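Local coordinates for discoidin-2 (Dictyostelium discoideum, PDB 2VMC), which binds galactose and N-acetylgalactosamine as a homotrimeric lectin and may take part in spore coat formation, at residues S175-T180 with N240-D245; S182-R187 with T234-G239; M217-K222 with Y244-D249. One frame throughout, in Å; residues are numbered along the deposited sequence.

Overall arrangement
All three contacts lie in the lectin-like region 163-257, an H-type lectin sandwich of two three-stranded antiparallel sheets. Interaction 2 is a ladder within one sheet, 183-190 beside 230-237, held by backbone hydrogen bonds. Interaction 3 is the buried one: 216-224 of that sheet faces 242-254 of the other, and the contact is apolar. Interaction 1 lies at the partly buried end of the sandwich, where a loop meets segment 240-245 through packing, one hydrogen bond and three waters. R183 of interaction 2 bonds a carbonyl of each segment of interaction 1, and N241 there holds R218 of interaction 3. R218 and W238 hydrogen-bond one sugar; Y244 packs against another, bonded by those residues of the second subunit.

Interaction 1 (S175-T180 with N240-D245); sequences SLNSGT and NNAVYD. With A2G (2-acetamido-2-deoxy-alpha-D-galactopyranose), chain E.
A loop-to-strand contact, made by direct packing, one backbone hydrogen bond and three bridging waters, closes one end of the lectin-like sandwich: L176 and N177, in the loop between strands 163-170 and 183-190, lie against A242, V243 and Y244 near the beginning of strand 242-254. The direct hydrogen bond runs from V243 N to L176 O (2.9 Å), and the donor sits above the carbonyl plane. Beside it the CB atoms of L176 and V243 meet at 4.0 Å, and the L176 side chain goes on to pack on I185 and F235. N177 has its CG anti to the backbone N (chi1 -161°), which carries the amide obliquely across the Y244 side chain. There its plane stands nearly upright to the phenol ring, 84° apart, with ND2 3.8 Å from Y244 CD1. A242 CB rests on N177 O at 3.4 Å. Three waters fill in the polar links: one joins L176 N to V243 O, a second is shared by N177 OD1 and A242 O, and a third lies between G179 O and N240 O. The guanidinium of R183 also joins the two segments. Over one face of the Y244 ring sits the sugar of chain E, its C4 centred 3.6 Å above the plane, while R174 makes a cation-pi contact with the ring. R218 and W238 of the second subunit bond the same sugar, so Y244 supplies the aromatic platform under a galactose-type ring, characteristic of a lectin site built between subunits.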
loop_
_atom_site.group_PDB
_atom_site.type_symbol
_atom_site.label_atom_id
_atom_site.label_comp_id
_atom_site.label_asym_id
_atom_site.label_seq_id
_atom_site.Cartn_x
_atom_site.Cartn_y
_atom_site.Cartn_z
ATOM N N SER A 175 3.874 30.080 32.476
ATOM C CA SER A 175 2.727 29.424 33.126
ATOM C C SER A 175 3.087 28.440 34.251
ATOM O O SER A 175 2.342 28.308 35.247
ATOM C CB SER A 175 1.954 28.624 32.070
ATOM O OG SER A 175 1.208 29.481 31.254
ATOM N N LEU A 176 4.206 27.727 34.083
ATOM C CA LEU A 176 4.650 26.780 35.101
ATOM C C LEU A 176 5.896 27.218 35.877
ATOM O O LEU A 176 6.498 26.403 36.602
ATOM C CB LEU A 176 4.873 25.395 34.485
ATOM C CG LEU A 176 3.664 24.650 33.913
ATOM C CD1 LEU A 176 4.154 23.243 33.501
ATOM C CD2 LEU A 176 2.449 24.547 34.902
ATOM N N ASN A 177 6.281 28.487 35.714
ATOM C CA ASN A 177 7.554 28.997 36.248
ATOM C C ASN A 177 7.533 29.528 37.679
ATOM O O ASN A 177 8.505 30.166 38.138
ATOM C CB ASN A 177 8.127 30.057 35.304
ATOM C CG ASN A 177 9.615 30.296 35.507
ATOM O OD1 ASN A 177 10.416 29.346 35.556
ATOM N ND2 ASN A 177 10.003 31.576 35.597
ATOM N N SER A 178 6.447 29.244 38.396
ATOM C CA SER A 178 6.344 29.627 39.795
ATOM C C SER A 178 5.250 28.787 40.465
ATOM O O SER A 178 4.452 28.123 39.782
ATOM C CB SER A 178 5.997 31.119 39.930
ATOM O OG SER A 178 4.709 31.378 39.386
ATOM N N GLY A 179 5.216 28.841 41.795
ATOM C CA GLY A 179 4.155 28.178 42.569
ATOM C C GLY A 179 4.533 26.894 43.278
ATOM O O GLY A 179 5.694 26.433 43.220
ATOM N N THR A 180 3.551 26.325 43.969
ATOM C CA THR A 180 3.751 25.154 44.812
ATOM C C THR A 180 2.751 24.022 44.521
ATOM O O THR A 180 1.597 24.271 44.157
ATOM C CB THR A 180 3.737 25.556 46.339
ATOM O OG1 THR A 180 4.066 24.413 47.142
ATOM C CG2 THR A 180 2.376 26.121 46.772
ATOM N N ASN A 240 7.934 21.923 44.304
ATOM C CA ASN A 240 8.094 23.358 44.120
ATOM C C ASN A 240 8.947 23.748 42.893
ATOM O O ASN A 240 9.500 24.849 42.840
ATOM C CB ASN A 240 8.657 24.008 45.404
ATOM C CG ASN A 240 7.681 23.903 46.587
ATOM O OD1 ASN A 240 6.458 23.951 46.418
ATOM N ND2 ASN A 240 8.222 23.717 47.780
ATOM N N ASN A 241 9.030 22.862 41.900
ATOM C CA ASN A 241 9.808 23.170 40.697
ATOM C C ASN A 241 9.253 24.350 39.893
ATOM O O ASN A 241 8.037 24.454 39.699
ATOM C CB ASN A 241 9.886 21.948 39.775
ATOM C CG ASN A 241 10.722 20.824 40.371
ATOM O OD1 ASN A 241 10.270 20.118 41.246
ATOM N ND2 ASN A 241 11.954 20.672 39.887
ATOM N N ALA A 242 10.156 25.209 39.430
ATOM C CA ALA A 242 9.833 26.305 38.501
ATOM C C ALA A 242 10.269 25.882 37.095
ATOM O O ALA A 242 11.496 25.819 36.789
ATOM C CB ALA A 242 10.566 27.603 38.925
ATOM N N VAL A 243 9.286 25.572 36.256
ATOM C CA VAL A 243 9.532 25.177 34.862
ATOM C C VAL A 243 9.365 26.399 33.950
ATOM O O VAL A 243 8.277 26.961 33.847
ATOM C CB VAL A 243 8.598 23.998 34.425
ATOM C CG1 VAL A 243 8.812 23.668 32.946
ATOM C CG2 VAL A 243 8.817 22.764 35.311
ATOM N N TYR A 244 10.468 26.810 33.320
ATOM C CA TYR A 244 10.517 27.992 32.449
ATOM C C TYR A 244 9.930 27.693 31.051
ATOM O O TYR A 244 9.043 28.425 30.561
ATOM C CB TYR A 244 11.970 28.513 32.358
ATOM C CG TYR A 244 12.102 29.897 31.778
ATOM C CD1 TYR A 244 12.215 31.018 32.620
ATOM C CD2 TYR A 244 12.136 30.093 30.401
ATOM C CE1 TYR A 244 12.360 32.288 32.091
ATOM C CE2 TYR A 244 12.284 31.367 29.851
ATOM C CZ TYR A 244 12.394 32.454 30.712
ATOM O OH TYR A 244 12.525 33.716 30.193
ATOM N N ASP A 245 10.395 26.607 30.429
ATOM C CA ASP A 245 9.803 26.123 29.158
ATOM C C ASP A 245 10.067 24.620 28.979
ATOM O O ASP A 245 10.999 24.066 29.589
ATOM C CB ASP A 245 10.354 26.931 27.967
ATOM C CG ASP A 245 9.473 26.854 26.708
ATOM O OD1 ASP A 245 8.301 26.435 26.788
ATOM O OD2 ASP A 245 9.971 27.238 25.618
HETATM O O5 A2G E . 17.260 32.434 33.010
HETATM C C1 A2G E . 17.514 33.249 31.863
HETATM O O1 A2G E . 16.584 34.340 31.829
HETATM C C2 A2G E . 17.378 32.421 30.587
HETATM N N2 A2G E . 17.533 33.255 29.400
HETATM C C3 A2G E . 16.043 31.640 30.507
HETATM O O3 A2G E . 15.967 30.772 29.361
HETATM C C4 A2G E . 15.791 30.839 31.791
HETATM O O4 A2G E . 16.670 29.715 31.867
HETATM C C5 A2G E . 15.987 31.772 33.005
HETATM C C6 A2G E . 15.814 31.031 34.325
HETATM O O6 A2G E . 15.763 32.030 35.367
HETATM C C7 A2G E . 18.750 33.529 28.905
HETATM O O7 A2G E . 19.782 33.073 29.409
HETATM C C8 A2G E . 18.749 34.430 27.697
HETATM O O HOH W 1 6.297 27.915 32.222
HETATM O O HOH W 2 12.689 28.156 36.071
HETATM O O HOH W 3 7.947 27.151 41.650
#

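Interaction 2 (S182-R187 with T234-G239); sequences SRTIVR and TFITWG. With A2G (2-acetamido-2-deoxy-alpha-D-galactopyranose), chain B.
Strands 183-187 and 234-237 form a regular antiparallel ladder in one sheet of the H-type lectin sandwich, with R183-T237 and I185-F235 as hydrogen-bonded pairs and T184-I236 and V186-T234 as non-hydrogen-bonded ones. Each hydrogen-bonded pair uses both its N-H groups and both its carbonyls. The bonds of R183 with T237 are nearly straight, and the shortest of the four runs from F235 N to I185 O (2.8 Å). T184 CA-H also leans on F235 O (3.2 Å), giving that carbonyl a second, weaker partner.

At the end of the ladder, the R183 side chain bends at chi3 (-78°) and lays its guanidinium beside T237, whose CG2 sits over one face, offset toward the rim. NH2 donates to G239 O at 3.0 Å, from above the carbonyl plane; NE donates to G181 O, and NH1 to both N241 O and S178 O. Every guanidinium nitrogen thus grips a backbone carbonyl, tying the chain that leads into strand 183-187 to the chain that leaves strand 234-237. T237 OG1 is bonded to R218 O and T234 OG1 to E224, both on the neighbouring strand 216-224.

On the inner side, I185 CD1 presses on F235 CD2 (3.5 Å), while R187 CG nears CE2 of the same ring. R187 NH1 reaches V186 O, and NH2 forms a salt bridge with D173. At the carbohydrate site W238 NE1 donates to O3 of the chain B sugar at 2.9 Å, with an N-H...O angle of 170°.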
loop_
_atom_site.group_PDB
_atom_site.type_symbol
_atom_site.label_atom_id
_atom_site.label_comp_id
_atom_site.label_asym_id
_atom_site.label_seq_id
_atom_site.Cartn_x
_atom_site.Cartn_y
_atom_site.Cartn_z
ATOM N N SER A 182 1.204 20.349 42.748
ATOM C CA SER A 182 0.885 19.952 41.372
ATOM C C SER A 182 0.293 21.126 40.568
ATOM O O SER A 182 -0.713 21.733 40.967
ATOM C CB SER A 182 -0.049 18.745 41.382
ATOM O OG SER A 182 -0.615 18.556 40.102
ATOM N N ARG A 183 0.961 21.466 39.464
ATOM C CA ARG A 183 0.576 22.559 38.572
ATOM C C ARG A 183 0.661 22.061 37.121
ATOM O O ARG A 183 1.669 21.450 36.705
ATOM C CB ARG A 183 1.467 23.806 38.792
ATOM C CG ARG A 183 1.340 24.413 40.226
ATOM C CD ARG A 183 2.579 25.194 40.687
ATOM N NE ARG A 183 3.639 24.276 41.120
ATOM C CZ ARG A 183 4.900 24.275 40.661
ATOM N NH1 ARG A 183 5.332 25.203 39.797
ATOM N NH2 ARG A 183 5.754 23.359 41.107
ATOM N N THR A 184 -0.407 22.303 36.362
ATOM C CA THR A 184 -0.480 21.837 34.965
ATOM C C THR A 184 -1.020 22.909 34.028
ATOM O O THR A 184 -1.767 23.787 34.449
ATOM C CB THR A 184 -1.337 20.552 34.792
ATOM O OG1 THR A 184 -2.724 20.829 35.103
ATOM C CG2 THR A 184 -0.826 19.446 35.670
ATOM N N ILE A 185 -0.626 22.849 32.762
ATOM C CA ILE A 185 -1.230 23.690 31.724
ATOM C C ILE A 185 -1.475 22.839 30.490
ATOM O O ILE A 185 -0.817 21.805 30.287
ATOM C CB ILE A 185 -0.406 24.967 31.344
ATOM C CG1 ILE A 185 1.037 24.642 30.925
ATOM C CG2 ILE A 185 -0.456 26.009 32.473
ATOM C CD1 ILE A 185 1.169 24.383 29.423
ATOM N N VAL A 186 -2.430 23.267 29.676
ATOM C CA VAL A 186 -2.769 22.506 28.493
ATOM C C VAL A 186 -2.447 23.334 27.270
ATOM O O VAL A 186 -2.746 24.526 27.231
ATOM C CB VAL A 186 -4.280 22.107 28.469
ATOM C CG1 VAL A 186 -4.551 21.232 27.272
ATOM C CG2 VAL A 186 -4.633 21.349 29.703
ATOM N N ARG A 187 -1.833 22.703 26.274
ATOM C CA ARG A 187 -1.719 23.320 24.950
ATOM C C ARG A 187 -2.529 22.493 23.959
ATOM O O ARG A 187 -2.241 21.306 23.769
ATOM C CB ARG A 187 -0.241 23.440 24.511
ATOM C CG ARG A 187 0.607 24.423 25.364
ATOM C CD ARG A 187 0.146 25.873 25.165
ATOM N NE ARG A 187 0.807 26.795 26.086
ATOM C CZ ARG A 187 0.296 27.242 27.232
ATOM N NH1 ARG A 187 -0.913 26.875 27.637
ATOM N NH2 ARG A 187 1.007 28.080 27.982
ATOM N N THR A 234 -0.723 18.082 27.815
ATOM C CA THR A 234 -0.759 18.567 29.166
ATOM C C THR A 234 0.667 18.558 29.711
ATOM O O THR A 234 1.329 17.520 29.716
ATOM C CB THR A 234 -1.715 17.722 30.007
ATOM O OG1 THR A 234 -3.035 17.816 29.439
ATOM C CG2 THR A 234 -1.716 18.185 31.462
ATOM N N PHE A 235 1.130 19.733 30.139
ATOM C CA PHE A 235 2.485 19.916 30.688
ATOM C C PHE A 235 2.334 19.965 32.197
ATOM O O PHE A 235 1.464 20.684 32.705
ATOM C CB PHE A 235 3.102 21.243 30.196
ATOM C CG PHE A 235 3.456 21.268 28.722
ATOM C CD1 PHE A 235 4.758 21.004 28.300
ATOM C CD2 PHE A 235 2.501 21.611 27.755
ATOM C CE1 PHE A 235 5.104 21.044 26.931
ATOM C CE2 PHE A 235 2.838 21.643 26.382
ATOM C CZ PHE A 235 4.146 21.367 25.981
ATOM N N ILE A 236 3.181 19.219 32.913
ATOM C CA ILE A 236 2.968 18.946 34.328
ATOM C C ILE A 236 4.257 19.186 35.120
ATOM O O ILE A 236 5.337 18.757 34.685
ATOM C CB ILE A 236 2.570 17.454 34.517
ATOM C CG1 ILE A 236 1.398 17.088 33.585
ATOM C CG2 ILE A 236 2.285 17.134 36.020
ATOM C CD1 ILE A 236 1.092 15.616 33.535
ATOM N N THR A 237 4.132 19.854 36.269
ATOM C CA THR A 237 5.212 19.853 37.266
ATOM C C THR A 237 4.563 19.717 38.638
ATOM O O THR A 237 3.333 19.794 38.749
ATOM C CB THR A 237 6.195 21.071 37.133
ATOM O OG1 THR A 237 7.386 20.830 37.906
ATOM C CG2 THR A 237 5.546 22.415 37.533
ATOM N N TRP A 238 5.371 19.438 39.655
ATOM C CA TRP A 238 4.855 19.229 41.027
ATOM C C TRP A 238 5.992 19.497 42.023
ATOM O O TRP A 238 7.047 19.988 41.622
ATOM C CB TRP A 238 4.168 17.845 41.208
ATOM C CG TRP A 238 5.091 16.618 41.045
ATOM C CD1 TRP A 238 5.552 15.817 42.048
ATOM C CD2 TRP A 238 5.590 16.051 39.814
ATOM N NE1 TRP A 238 6.337 14.813 41.539
ATOM C CE2 TRP A 238 6.391 14.933 40.168
ATOM C CE3 TRP A 238 5.474 16.401 38.456
ATOM C CZ2 TRP A 238 7.068 14.138 39.202
ATOM C CZ3 TRP A 238 6.137 15.615 37.487
ATOM C CH2 TRP A 238 6.939 14.495 37.872
ATOM N N GLY A 239 5.784 19.240 43.309
ATOM C CA GLY A 239 6.685 19.844 44.299
ATOM C C GLY A 239 6.749 21.340 44.107
ATOM O O GLY A 239 5.733 21.987 43.776
HETATM O O5 A2G B . 9.514 13.956 46.413
HETATM C C1 A2G B . 8.101 13.828 46.590
HETATM O O1 A2G B . 7.816 12.672 47.388
HETATM C C2 A2G B . 7.410 13.696 45.235
HETATM N N2 A2G B . 5.978 13.462 45.395
HETATM C C3 A2G B . 8.024 12.590 44.342
HETATM O O3 A2G B . 7.448 12.546 43.023
HETATM C C4 A2G B . 9.548 12.738 44.245
HETATM O O4 A2G B . 9.896 13.861 43.432
HETATM C C5 A2G B . 10.125 12.893 45.668
HETATM C C6 A2G B . 11.633 13.108 45.652
HETATM O O6 A2G B . 12.093 12.985 47.015
HETATM C C7 A2G B . 5.126 14.487 45.553
HETATM O O7 A2G B . 5.504 15.662 45.546
HETATM C C8 A2G B . 3.686 14.083 45.740
HETATM O O HOH W 4 1.106 17.194 38.939
#

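Interaction 3 (M217-K222 with Y244-D249); sequences MRWEGK and YDLTFD. With A2G (2-acetamido-2-deoxy-alpha-D-galactopyranose), chain E; A2G (2-acetamido-2-deoxy-alpha-D-galactopyranose), chain B.
Between the two sheets of the H-type lectin sandwich, W219 and G221 of strand 216-224 face L246 and F248 of strand 242-254. The strand axes lie 9.0 Å apart at an angle of 37°, and no hydrogen bond crosses; the contact is apolar, side chains on side chains and the F248 ring on the backbone of G221. W219 takes chi1 60°, with CG between the backbone N and the carbonyl carbon, which turns one indole face to L246. L246 CD2 lies over the five-membered ring, 4.2 Å from its centroid, a CH-pi contact, while CD1 of the same leucine meets W219 CB. Further along, F248 comes in obliquely, its CZ 3.9 Å from W219 CZ3. F248 CZ also lies 3.6 Å from G221 CA, directly against the backbone.

W219 also packs on C205 and V208 of strand 200-211. M217-E220 pair with a strand of the third subunit, carrying the sheet across the interface. R218, on the opposite side of the strand, is steadied by D213 and N241 through NH1. Its extended chain delivers NE to O4 of the chain B sugar at 2.8 Å, and NH2 makes a longer bond to O5 of that sugar at 3.3 Å.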
loop_
_atom_site.group_PDB
_atom_site.type_symbol
_atom_site.label_atom_id
_atom_site.label_comp_id
_atom_site.label_asym_id
_atom_site.label_seq_id
_atom_site.Cartn_x
_atom_site.Cartn_y
_atom_site.Cartn_z
ATOM N N MET A 217 14.586 17.363 40.157
ATOM C CA MET A 217 13.951 17.746 38.879
ATOM C C MET A 217 12.642 16.988 38.712
ATOM O O MET A 217 12.598 15.775 38.937
ATOM C CB MET A 217 14.886 17.466 37.689
ATOM C CG MET A 217 14.298 17.813 36.282
ATOM S SD MET A 217 13.915 19.581 36.149
ATOM C CE MET A 217 15.555 20.246 35.773
ATOM N N ARG A 218 11.574 17.725 38.383
ATOM C CA ARG A 218 10.242 17.158 38.139
ATOM C C ARG A 218 9.578 17.809 36.911
ATOM O O ARG A 218 9.280 19.014 36.924
ATOM C CB ARG A 218 9.321 17.321 39.376
ATOM C CG ARG A 218 9.877 16.795 40.716
ATOM C CD ARG A 218 8.881 17.108 41.867
ATOM N NE ARG A 218 9.368 16.632 43.163
ATOM C CZ ARG A 218 10.002 17.405 44.047
ATOM N NH1 ARG A 218 10.204 18.692 43.782
ATOM N NH2 ARG A 218 10.395 16.891 45.214
ATOM N N TRP A 219 9.349 17.014 35.856
ATOM C CA TRP A 219 8.544 17.459 34.714
ATOM C C TRP A 219 7.915 16.250 34.008
ATOM O O TRP A 219 8.439 15.140 34.046
ATOM C CB TRP A 219 9.320 18.365 33.704
ATOM C CG TRP A 219 10.563 17.738 33.037
ATOM C CD1 TRP A 219 11.869 17.941 33.397
ATOM C CD2 TRP A 219 10.600 16.841 31.899
ATOM N NE1 TRP A 219 12.714 17.230 32.564
ATOM C CE2 TRP A 219 11.963 16.549 31.638
ATOM C CE3 TRP A 219 9.611 16.259 31.078
ATOM C CZ2 TRP A 219 12.373 15.691 30.590
ATOM C CZ3 TRP A 219 10.008 15.408 30.037
ATOM C CH2 TRP A 219 11.388 15.137 29.796
ATOM N N GLU A 220 6.776 16.486 33.376
ATOM C CA GLU A 220 6.106 15.447 32.610
ATOM C C GLU A 220 5.273 16.088 31.506
ATOM O O GLU A 220 4.776 17.213 31.647
ATOM C CB GLU A 220 5.209 14.585 33.525
ATOM C CG GLU A 220 4.559 13.393 32.829
ATOM C CD GLU A 220 3.910 12.389 33.766
ATOM O OE1 GLU A 220 3.853 12.632 34.996
ATOM O OE2 GLU A 220 3.468 11.331 33.258
ATOM N N GLY A 221 5.102 15.335 30.427
ATOM C CA GLY A 221 4.171 15.681 29.377
ATOM C C GLY A 221 3.316 14.462 29.116
ATOM O O GLY A 221 3.774 13.311 29.250
ATOM N N LYS A 222 2.051 14.706 28.777
ATOM C CA LYS A 222 1.245 13.652 28.171
ATOM C C LYS A 222 0.242 14.160 27.139
ATOM O O LYS A 222 -0.247 15.295 27.209
ATOM C CB LYS A 222 0.570 12.748 29.207
ATOM C CG LYS A 222 -0.355 13.378 30.183
ATOM C CD LYS A 222 0.021 12.729 31.517
ATOM C CE LYS A 222 -1.167 12.369 32.367
ATOM N NZ LYS A 222 -0.680 11.716 33.657
ATOM N N TYR A 244 10.468 26.810 33.320
ATOM C CA TYR A 244 10.517 27.992 32.449
ATOM C C TYR A 244 9.930 27.693 31.051
ATOM O O TYR A 244 9.043 28.425 30.561
ATOM C CB TYR A 244 11.970 28.513 32.358
ATOM C CG TYR A 244 12.102 29.897 31.778
ATOM C CD1 TYR A 244 12.215 31.018 32.620
ATOM C CD2 TYR A 244 12.136 30.093 30.401
ATOM C CE1 TYR A 244 12.360 32.288 32.091
ATOM C CE2 TYR A 244 12.284 31.367 29.851
ATOM C CZ TYR A 244 12.394 32.454 30.712
ATOM O OH TYR A 244 12.525 33.716 30.193
ATOM N N ASP A 245 10.395 26.607 30.429
ATOM C CA ASP A 245 9.803 26.123 29.158
ATOM C C ASP A 245 10.067 24.620 28.979
ATOM O O ASP A 245 10.999 24.066 29.589
ATOM C CB ASP A 245 10.354 26.931 27.967
ATOM C CG ASP A 245 9.473 26.854 26.708
ATOM O OD1 ASP A 245 8.301 26.435 26.788
ATOM O OD2 ASP A 245 9.971 27.238 25.618
ATOM N N LEU A 246 9.220 23.961 28.178
ATOM C CA LEU A 246 9.422 22.560 27.769
ATOM C C LEU A 246 8.947 22.459 26.336
ATOM O O LEU A 246 7.975 23.147 25.980
ATOM C CB LEU A 246 8.581 21.588 28.603
ATOM C CG LEU A 246 8.999 21.328 30.054
ATOM C CD1 LEU A 246 7.860 20.611 30.834
ATOM C CD2 LEU A 246 10.335 20.572 30.151
ATOM N N THR A 247 9.626 21.641 25.530
ATOM C CA THR A 247 9.185 21.357 24.130
ATOM C C THR A 247 9.124 19.846 23.842
ATOM O O THR A 247 10.030 19.107 24.214
ATOM C CB THR A 247 10.118 22.032 23.076
ATOM O OG1 THR A 247 10.221 23.441 23.346
ATOM C CG2 THR A 247 9.585 21.823 21.633
ATOM N N PHE A 248 8.050 19.410 23.180
ATOM C CA PHE A 248 7.912 18.032 22.703
ATOM C C PHE A 248 7.699 17.998 21.176
ATOM O O PHE A 248 7.021 18.873 20.614
ATOM C CB PHE A 248 6.700 17.355 23.370
ATOM C CG PHE A 248 6.871 17.095 24.844
ATOM C CD1 PHE A 248 7.387 15.868 25.294
ATOM C CD2 PHE A 248 6.489 18.066 25.800
ATOM C CE1 PHE A 248 7.562 15.601 26.681
ATOM C CE2 PHE A 248 6.633 17.798 27.206
ATOM C CZ PHE A 248 7.189 16.577 27.637
ATOM N N ASP A 249 8.289 16.995 20.531
ATOM C CA ASP A 249 7.867 16.560 19.187
ATOM C C ASP A 249 6.784 15.521 19.400
ATOM O O ASP A 249 6.888 14.707 20.318
ATOM C CB ASP A 249 9.033 15.944 18.413
ATOM C CG ASP A 249 9.759 16.956 17.526
ATOM O OD1 ASP A 249 9.257 18.097 17.363
ATOM O OD2 ASP A 249 10.850 16.618 16.984
HETATM O O5 A2G E . 17.260 32.434 33.010
HETATM C C1 A2G E . 17.514 33.249 31.863
HETATM O O1 A2G E . 16.584 34.340 31.829
HETATM C C2 A2G E . 17.378 32.421 30.587
HETATM N N2 A2G E . 17.533 33.255 29.400
HETATM C C3 A2G E . 16.043 31.640 30.507
HETATM O O3 A2G E . 15.967 30.772 29.361
HETATM C C4 A2G E . 15.791 30.839 31.791
HETATM O O4 A2G E . 16.670 29.715 31.867
HETATM C C5 A2G E . 15.987 31.772 33.005
HETATM C C6 A2G E . 15.814 31.031 34.325
HETATM O O6 A2G E . 15.763 32.030 35.367
HETATM C C7 A2G E . 18.750 33.529 28.905
HETATM O O7 A2G E . 19.782 33.073 29.409
HETATM C C8 A2G E . 18.749 34.430 27.697
HETATM O O5 A2G B . 9.514 13.956 46.413
HETATM C C1 A2G B . 8.101 13.828 46.590
HETATM O O1 A2G B . 7.816 12.672 47.388
HETATM C C2 A2G B . 7.410 13.696 45.235
HETATM N N2 A2G B . 5.978 13.462 45.395
HETATM C C3 A2G B . 8.024 12.590 44.342
HETATM O O3 A2G B . 7.448 12.546 43.023
HETATM C C4 A2G B . 9.548 12.738 44.245
HETATM O O4 A2G B . 9.896 13.861 43.432
HETATM C C5 A2G B . 10.125 12.893 45.668
HETATM C C6 A2G B . 11.633 13.108 45.652
HETATM O O6 A2G B . 12.093 12.985 47.015
HETATM C C7 A2G B . 5.126 14.487 45.553
HETATM O O7 A2G B . 5.504 15.662 45.546
HETATM C C8 A2G B . 3.686 14.083 45.740
#